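Local coordinates for protein retinol dehydratase (Spodoptera frugiperda, PDB 1FMJ) that converts retinol to anhydroretinol, probably through a retinyl sulfate made with the sulfate donor PAPS, using a cytosolic sulfotransferase fold, at residues L50-A53 against A54-Y57; Y105-G108 against F109-Y112; L130-E133 against R134-L138; L139-S142 against S143-G146. One frame throughout, in Å; residues are numbered along the deposited sequence.

Overall arrangement
Four local contacts lie along the chain from the start of helix 53-57 to the end region of helix 132-142, two of them at the retinol site. Interactions 2 and 4 each contribute two residues to the retinol pocket; their centres lie about 7 Å apart, and Phe109 CB comes within 3.2 Å of Ser142 O. Interaction 3 continues the helix of interaction 4 outward, centre to centre about 13 Å away, and meets it only through the chain. Interaction 1 stands behind the pocket wall rather than in it. There Asp52 CB rests 3.7 Å from Phe109 CZ of interaction 2, while Asp52 CG approaches Pro145 CB of interaction 4 to 3.3 Å. Interactions 1 and 3 are the most widely separated, their centres about 27 Å apart.

Interaction 1: L50-A53 against A54-Y57; sequences LKDA and ANIY
Asp52 meets Asn55 and Ile56 in the first turn of the short helix 53-57, a local helix-start contact in the part of the chain that follows strand 43-46. Two backbone bonds build the turn: Ile56 N gives its hydrogen to Asp52 O at 3.0 Å, and Tyr57 N gives its own to Ala53 O, also at 3.0 Å. Asp52 occupies the N-cap position, yet its carboxylate does no capping. With CG anti to the backbone N (chi1 -165°), the group instead crosses its neighbours at about a right angle. OD1 of Asp52 comes to 3.2 Å from Asn55 CB, and OD2 lies 3.2 Å from Ile56 CD1. OD1 is hydrogen-bonded to Ser147 OG and OD2 also has a partner outside the turn, consistent with a carboxylate being accommodated in this buried place. Ile56, its CG1 beside its own backbone N, offers a branched apolar wall to the inside, whereas Ala53 is small enough to lie buried where the chain enters the helix. A water joins the loop to the helix, donating to Leu50 O and accepting from Ala54 N at 3.2 Å. Farther along, the ring of Tyr57 makes a T-shaped contact with Phe9. Asn55 and Ile56 both touch Ser147, and this places the short helix against helix 146-152, while Asp52 also packs on Phe109 in the loop that follows strand 104-105.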
# COMPACT_ATOMS: atom_id res chain seq x y z
N LEU A 50 4.98 12.37 10.97
CA LEU A 50 5.02 13.81 11.20
C LEU A 50 6.36 14.50 11.01
O LEU A 50 6.40 15.70 10.75
CB LEU A 50 4.48 14.12 12.61
CG LEU A 50 3.03 13.72 12.90
CD1 LEU A 50 2.73 13.90 14.38
CD2 LEU A 50 2.07 14.55 12.07
N LYS A 51 7.47 13.77 11.13
CA LYS A 51 8.78 14.40 10.95
C LYS A 51 9.08 14.67 9.47
O LYS A 51 9.98 15.44 9.14
CB LYS A 51 9.88 13.52 11.57
CG LYS A 51 9.99 12.14 10.95
CD LYS A 51 10.95 11.22 11.71
CE LYS A 51 11.04 9.86 11.02
NZ LYS A 51 11.87 8.87 11.76
N ASP A 52 8.32 14.06 8.57
CA ASP A 52 8.56 14.23 7.13
C ASP A 52 7.31 14.65 6.34
O ASP A 52 7.36 14.77 5.12
CB ASP A 52 9.13 12.92 6.58
CG ASP A 52 9.76 13.07 5.20
OD1 ASP A 52 10.49 14.05 4.98
OD2 ASP A 52 9.55 12.19 4.34
N ALA A 53 6.21 14.91 7.04
CA ALA A 53 4.96 15.29 6.38
C ALA A 53 5.04 16.55 5.51
O ALA A 53 4.58 16.56 4.37
CB ALA A 53 3.84 15.44 7.41
N ALA A 54 5.63 17.61 6.06
CA ALA A 54 5.78 18.86 5.32
C ALA A 54 6.69 18.69 4.09
O ALA A 54 6.38 19.19 3.00
CB ALA A 54 6.33 19.93 6.23
N ASN A 55 7.80 17.98 4.28
CA ASN A 55 8.74 17.73 3.20
C ASN A 55 8.06 16.98 2.06
O ASN A 55 8.28 17.28 0.88
CB ASN A 55 9.93 16.91 3.70
CG ASN A 55 10.93 17.75 4.46
OD1 ASN A 55 11.90 17.22 4.98
ND2 ASN A 55 10.69 19.05 4.53
N ILE A 56 7.24 16.00 2.41
CA ILE A 56 6.54 15.21 1.40
C ILE A 56 5.48 16.06 0.71
O ILE A 56 5.17 15.86 -0.46
CB ILE A 56 5.91 13.95 2.03
CG1 ILE A 56 7.02 12.95 2.37
CG2 ILE A 56 4.92 13.32 1.06
CD1 ILE A 56 6.58 11.82 3.29
N TYR A 57 4.93 17.02 1.44
CA TYR A 57 3.90 17.90 0.89
C TYR A 57 4.57 18.84 -0.11
O TYR A 57 3.94 19.31 -1.06
CB TYR A 57 3.28 18.72 2.03
CG TYR A 57 1.99 19.41 1.66
CD1 TYR A 57 0.84 18.68 1.34
CD2 TYR A 57 1.91 20.80 1.63
CE1 TYR A 57 -0.35 19.32 1.00
CE2 TYR A 57 0.73 21.45 1.28
CZ TYR A 57 -0.40 20.70 0.97
OH TYR A 57 -1.57 21.34 0.63
O HOH W 1 6.53 17.65 9.12

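Interaction 2: Y105-G108 against F109-Y112; sequences YLDG and FMIY. With RTL (retinol), chain H.
Phe109 turns its ring edge to the carbonyl of Leu106 where a type I beta turn, Tyr105 to Gly108, runs into a 3-10 segment at 109-111. Leu106 O lies near the ring plane, 3.4 Å from Phe109 CD2. The ring is brought there by the crowded position of Phe109 CG, between backbone N and carbonyl carbon (chi1 75°), and Met110 CB sits over one of its faces. Met110 CG comes to 3.4 Å from Asp107 O, its chain extended beyond. Asp107 is buried, its OD1 gripped by Thr163 OG1 and His164 N. Tyr105 holds CG anti to its N (chi1 -172°), which carries the ring out against Gly108. Glycine suits position 108 because its CA lies over the centre of that ring, so close that a beta carbon would collide with Tyr105 CD1. The ring also makes a cation-pi contact with Lys162, which itself bonds to retinol. Tyr105 OH stands 3.2 Å from retinol C15. Were Tyr105 an alanine, Gly108 CA would probably lose the ring it lies over, Lys162 its cation-pi partner, and retinol C15 the hydroxyl packed against it. The ionone end is met from this loop as well, with Tyr112 CD1 3.6 Å from retinol C4.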
# COMPACT_ATOMS: atom_id res chain seq x y z
N TYR A 105 9.70 3.40 -1.65
CA TYR A 105 8.46 3.32 -0.91
C TYR A 105 8.42 4.63 -0.13
O TYR A 105 9.03 4.75 0.92
CB TYR A 105 8.52 2.11 0.02
CG TYR A 105 7.23 1.78 0.73
CD1 TYR A 105 7.15 0.65 1.53
CD2 TYR A 105 6.11 2.60 0.62
CE1 TYR A 105 5.99 0.33 2.22
CE2 TYR A 105 4.94 2.30 1.31
CZ TYR A 105 4.89 1.16 2.11
OH TYR A 105 3.74 0.85 2.80
N LEU A 106 7.69 5.61 -0.67
CA LEU A 106 7.58 6.93 -0.07
C LEU A 106 7.19 6.95 1.41
O LEU A 106 7.86 7.60 2.22
CB LEU A 106 6.58 7.77 -0.88
CG LEU A 106 6.48 9.26 -0.52
CD1 LEU A 106 7.86 9.89 -0.53
CD2 LEU A 106 5.56 9.96 -1.51
N ASP A 107 6.12 6.24 1.77
CA ASP A 107 5.68 6.22 3.16
C ASP A 107 6.10 5.00 3.97
O ASP A 107 5.61 4.79 5.08
CB ASP A 107 4.15 6.43 3.22
CG ASP A 107 3.38 5.52 2.28
OD1 ASP A 107 3.72 5.45 1.08
OD2 ASP A 107 2.40 4.89 2.73
N GLY A 108 7.02 4.19 3.44
CA GLY A 108 7.46 3.01 4.17
C GLY A 108 8.12 3.30 5.52
O GLY A 108 7.90 2.59 6.51
N PHE A 109 8.92 4.35 5.57
CA PHE A 109 9.63 4.69 6.80
C PHE A 109 8.75 4.88 8.02
O PHE A 109 9.12 4.48 9.11
CB PHE A 109 10.42 5.97 6.59
CG PHE A 109 9.56 7.20 6.58
CD1 PHE A 109 9.43 7.98 7.73
CD2 PHE A 109 8.86 7.56 5.44
CE1 PHE A 109 8.60 9.09 7.73
CE2 PHE A 109 8.02 8.67 5.44
CZ PHE A 109 7.89 9.43 6.60
N MET A 110 7.58 5.50 7.84
CA MET A 110 6.71 5.82 8.98
C MET A 110 6.37 4.71 9.98
O MET A 110 6.05 4.99 11.14
CB MET A 110 5.41 6.47 8.50
CG MET A 110 4.29 5.50 8.11
SD MET A 110 2.70 6.36 7.95
CE MET A 110 1.74 5.17 6.97
N ILE A 111 6.44 3.45 9.56
CA ILE A 111 6.09 2.37 10.47
C ILE A 111 7.17 2.16 11.52
O ILE A 111 6.97 1.45 12.50
CB ILE A 111 5.84 1.05 9.71
CG1 ILE A 111 5.17 0.03 10.63
CG2 ILE A 111 7.14 0.50 9.16
CD1 ILE A 111 4.61 -1.18 9.90
N TYR A 112 8.32 2.79 11.32
CA TYR A 112 9.44 2.64 12.25
C TYR A 112 9.75 3.88 13.07
O TYR A 112 9.87 4.97 12.52
CB TYR A 112 10.69 2.22 11.49
CG TYR A 112 11.91 2.02 12.37
CD1 TYR A 112 11.92 1.05 13.37
CD2 TYR A 112 13.07 2.79 12.17
CE1 TYR A 112 13.05 0.83 14.16
CE2 TYR A 112 14.21 2.58 12.96
CZ TYR A 112 14.18 1.60 13.95
OH TYR A 112 15.28 1.39 14.75
C1 RTL H . 8.79 -4.34 11.22
C2 RTL H . 8.98 -3.80 12.67
C3 RTL H . 10.02 -2.69 12.77
C4 RTL H . 10.96 -2.03 11.76
C5 RTL H . 10.65 -2.69 10.41
C6 RTL H . 9.71 -3.70 10.11
C7 RTL H . 9.51 -4.23 8.74
C8 RTL H . 8.74 -3.63 7.79
C9 RTL H . 8.53 -4.15 6.43
C10 RTL H . 7.71 -3.42 5.58
C11 RTL H . 7.32 -3.68 4.18
C12 RTL H . 5.96 -3.54 4.01
C13 RTL H . 5.02 -3.67 2.87
C14 RTL H . 3.67 -3.53 2.74
C15 RTL H . 3.13 -2.23 2.31
O1 RTL H . 3.05 -2.13 0.96
C16 RTL H . 7.29 -4.06 11.02
C17 RTL H . 8.98 -5.86 11.40
C18 RTL H . 11.57 -2.10 9.33
C19 RTL H . 9.22 -5.46 6.00
C20 RTL H . 5.87 -4.06 1.65
O HOH W 2 9.99 5.70 3.28

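Interaction 3: L130-E133 against R134-L138; sequences LDME and RYLGL
Three backbone bonds of the i to i+4 kind begin helix 132-142: Tyr135 N to Asp131 O at 2.8 Å, Leu136 N to Met132 O, and Gly137 N to Glu133 O. Asp131 is the N-cap, an apt residue because its carboxylate can take the N-H groups that the first turn leaves without a carbonyl. Its OD1 accepts from Arg134 N at 3.2 Å in a straight bond (167°), the donor standing 45° out of the carboxylate plane. Leu130, just before the cap, reaches over to Tyr135, the pairing known as a hydrophobic staple. Leu130 CD1 sits over the ring face as a CH-pi contact, 4.1 Å from the centroid of the Tyr135 ring. Met132 adds a Met-aromatic contact: SD comes obliquely to the same ring, 4.0 Å from Tyr135 CD2. The bends at chi2 and chi3 fold the Met132 chain back, so that CE reaches Leu136 CD2 at 3.6 Å. Arg134 runs its CG past the Asp131 carboxylate but spends its guanidinium elsewhere, in a salt bridge from NH1 to Glu300 and a bond from NH2 to Asp297 O. The side chain of Tyr135, a buried residue, lies about 4 Å from that of the calcium ligand Asn121 and about 5 Å from retinol.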
# COMPACT_ATOMS: atom_id res chain seq x y z
N LEU A 130 17.30 -13.83 14.85
CA LEU A 130 17.39 -12.74 13.89
C LEU A 130 18.77 -12.65 13.25
O LEU A 130 19.79 -12.97 13.88
CB LEU A 130 17.09 -11.40 14.58
CG LEU A 130 15.65 -11.06 14.94
CD1 LEU A 130 15.62 -9.82 15.82
CD2 LEU A 130 14.86 -10.83 13.66
N ASP A 131 18.80 -12.23 11.99
CA ASP A 131 20.05 -12.05 11.28
C ASP A 131 20.32 -10.57 11.54
O ASP A 131 20.06 -9.71 10.69
CB ASP A 131 19.86 -12.29 9.78
CG ASP A 131 21.14 -12.08 9.00
OD1 ASP A 131 21.86 -11.09 9.27
OD2 ASP A 131 21.43 -12.89 8.10
N MET A 132 20.83 -10.28 12.74
CA MET A 132 21.09 -8.91 13.16
C MET A 132 21.68 -7.97 12.12
O MET A 132 21.25 -6.82 12.02
CB MET A 132 21.96 -8.88 14.42
CG MET A 132 21.23 -9.26 15.70
SD MET A 132 19.59 -8.47 15.91
CE MET A 132 20.04 -6.81 16.38
N GLU A 133 22.65 -8.44 11.35
CA GLU A 133 23.27 -7.60 10.33
C GLU A 133 22.21 -7.08 9.35
O GLU A 133 22.16 -5.88 9.06
CB GLU A 133 24.33 -8.39 9.57
CG GLU A 133 25.07 -7.56 8.53
CD GLU A 133 26.01 -8.39 7.66
OE1 GLU A 133 26.72 -7.79 6.83
OE2 GLU A 133 26.03 -9.64 7.80
N ARG A 134 21.37 -7.97 8.85
CA ARG A 134 20.34 -7.55 7.91
C ARG A 134 19.21 -6.81 8.62
O ARG A 134 18.69 -5.81 8.13
CB ARG A 134 19.78 -8.76 7.16
CG ARG A 134 20.80 -9.53 6.36
CD ARG A 134 20.11 -10.61 5.56
NE ARG A 134 19.19 -10.05 4.59
CZ ARG A 134 18.26 -10.75 3.94
NH1 ARG A 134 18.13 -12.05 4.16
NH2 ARG A 134 17.47 -10.14 3.06
N TYR A 135 18.83 -7.32 9.79
CA TYR A 135 17.76 -6.71 10.57
C TYR A 135 18.08 -5.25 10.85
O TYR A 135 17.23 -4.37 10.67
CB TYR A 135 17.60 -7.47 11.89
CG TYR A 135 16.55 -6.88 12.80
CD1 TYR A 135 15.20 -6.95 12.48
CD2 TYR A 135 16.92 -6.27 14.00
CE1 TYR A 135 14.24 -6.42 13.33
CE2 TYR A 135 15.96 -5.74 14.85
CZ TYR A 135 14.62 -5.82 14.51
OH TYR A 135 13.67 -5.31 15.36
N LEU A 136 19.30 -4.98 11.29
CA LEU A 136 19.74 -3.63 11.60
C LEU A 136 19.84 -2.78 10.33
O LEU A 136 19.58 -1.58 10.37
CB LEU A 136 21.09 -3.67 12.32
CG LEU A 136 21.09 -4.38 13.67
CD1 LEU A 136 22.51 -4.47 14.21
CD2 LEU A 136 20.18 -3.63 14.64
N GLY A 137 20.26 -3.39 9.23
CA GLY A 137 20.35 -2.66 7.97
C GLY A 137 18.95 -2.25 7.56
O GLY A 137 18.74 -1.21 6.95
N LEU A 138 17.97 -3.09 7.92
CA LEU A 138 16.57 -2.83 7.61
C LEU A 138 16.07 -1.65 8.44
O LEU A 138 15.38 -0.76 7.93
CB LEU A 138 15.75 -4.08 7.93
CG LEU A 138 14.55 -4.44 7.06
CD1 LEU A 138 14.82 -4.09 5.59
CD2 LEU A 138 14.29 -5.95 7.21

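Interaction 4: L139-S142 against S143-G146; sequences LEYS and SRPG. Unlike the reference sequence in segment 139-142: Ser142 (reference Phe). With RTL (retinol), chain H.
Arg144 lies back along Tyr141 and Glu140, which its CB, CG, CD and NH1 meet in turn. CB of Arg144 begins 3.3 Å from Tyr141 O; CG, set beside the backbone N, stays near that oxygen and also lies 3.5 Å from Glu140 O. CD passes Tyr141 CA, and the bend at chi3 (61°) then carries NH1 to 3.4 Å from Tyr141 CD1. The guanidinium meets the ring obliquely, the two planes 87° apart, and a long flexible arginine can span this distance at an exposed surface. Two i to i+3 backbone bonds, Ser143 N to Glu140 O and Arg144 N to Tyr141 O, join the C-terminal part of helix 132-142 to the chain that follows. Ser143 adds a side-chain bond across the turn: OG donates to Leu139 O at 2.7 Å. With an alanine at Ser143, the carbonyl of Leu139 would probably lose this donor and the turn be held less firmly. The inner side belongs to the retinol pocket. Leu139 CD2 presses on retinol C4 at 3.4 Å. Ser142 OG, bonded to Leu138 O, lies 3.4 Å from retinol C18.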
# COMPACT_ATOMS: atom_id res chain seq x y z
N LEU A 139 16.44 -1.64 9.71
CA LEU A 139 16.03 -0.55 10.59
C LEU A 139 16.64 0.78 10.16
O LEU A 139 15.99 1.81 10.26
CB LEU A 139 16.43 -0.85 12.04
CG LEU A 139 15.82 -2.10 12.67
CD1 LEU A 139 16.14 -2.14 14.15
CD2 LEU A 139 14.32 -2.09 12.47
N GLU A 140 17.87 0.76 9.68
CA GLU A 140 18.54 1.99 9.28
C GLU A 140 17.90 2.63 8.04
O GLU A 140 17.69 3.85 8.00
CB GLU A 140 20.02 1.74 9.02
CG GLU A 140 20.85 3.02 8.98
CD GLU A 140 22.28 2.78 8.57
OE1 GLU A 140 22.91 1.83 9.09
OE2 GLU A 140 22.79 3.56 7.73
N TYR A 141 17.62 1.82 7.03
CA TYR A 141 17.01 2.32 5.81
C TYR A 141 15.64 2.89 6.15
O TYR A 141 15.25 3.93 5.65
CB TYR A 141 16.83 1.19 4.80
CG TYR A 141 16.18 1.61 3.50
CD1 TYR A 141 16.93 2.20 2.48
CD2 TYR A 141 14.81 1.43 3.29
CE1 TYR A 141 16.34 2.58 1.28
CE2 TYR A 141 14.21 1.81 2.09
CZ TYR A 141 14.98 2.39 1.09
OH TYR A 141 14.41 2.77 -0.10
N SER A 142 14.93 2.19 7.03
CA SER A 142 13.60 2.62 7.43
C SER A 142 13.59 3.89 8.27
O SER A 142 12.54 4.52 8.46
CB SER A 142 12.90 1.49 8.18
OG SER A 142 12.80 0.34 7.37
N SER A 143 14.76 4.27 8.78
CA SER A 143 14.88 5.48 9.59
C SER A 143 15.02 6.70 8.70
O SER A 143 14.97 7.84 9.16
CB SER A 143 16.11 5.38 10.50
OG SER A 143 16.01 4.26 11.37
N ARG A 144 15.19 6.47 7.40
CA ARG A 144 15.35 7.55 6.44
C ARG A 144 14.01 8.04 5.90
O ARG A 144 13.24 7.27 5.32
CB ARG A 144 16.21 7.06 5.28
CG ARG A 144 17.52 6.45 5.73
CD ARG A 144 18.17 5.73 4.58
NE ARG A 144 18.47 6.63 3.47
CZ ARG A 144 18.83 6.23 2.26
NH1 ARG A 144 18.94 4.93 2.01
NH2 ARG A 144 19.09 7.12 1.31
N PRO A 145 13.70 9.33 6.09
CA PRO A 145 12.43 9.86 5.59
C PRO A 145 12.25 9.54 4.10
O PRO A 145 13.23 9.51 3.34
CB PRO A 145 12.55 11.35 5.85
CG PRO A 145 13.37 11.38 7.13
CD PRO A 145 14.44 10.36 6.83
N GLY A 146 11.01 9.30 3.68
CA GLY A 146 10.75 8.99 2.29
C GLY A 146 11.22 10.06 1.32
O GLY A 146 11.75 9.75 0.25
C1 RTL H . 8.79 -4.34 11.22
C2 RTL H . 8.98 -3.80 12.67
C3 RTL H . 10.02 -2.69 12.77
C4 RTL H . 10.96 -2.03 11.76
C5 RTL H . 10.65 -2.69 10.41
C6 RTL H . 9.71 -3.70 10.11
C7 RTL H . 9.51 -4.23 8.74
C8 RTL H . 8.74 -3.63 7.79
C9 RTL H . 8.53 -4.15 6.43
C10 RTL H . 7.71 -3.42 5.58
C11 RTL H . 7.32 -3.68 4.18
C12 RTL H . 5.96 -3.54 4.01
C13 RTL H . 5.02 -3.67 2.87
C14 RTL H . 3.67 -3.53 2.74
C15 RTL H . 3.13 -2.23 2.31
O1 RTL H . 3.05 -2.13 0.96
C16 RTL H . 7.29 -4.06 11.02
C17 RTL H . 8.98 -5.86 11.40
C18 RTL H . 11.57 -2.10 9.33
C19 RTL H . 9.22 -5.46 6.00
C20 RTL H . 5.87 -4.06 1.65
O HOH W 3 12.74 4.53 4.24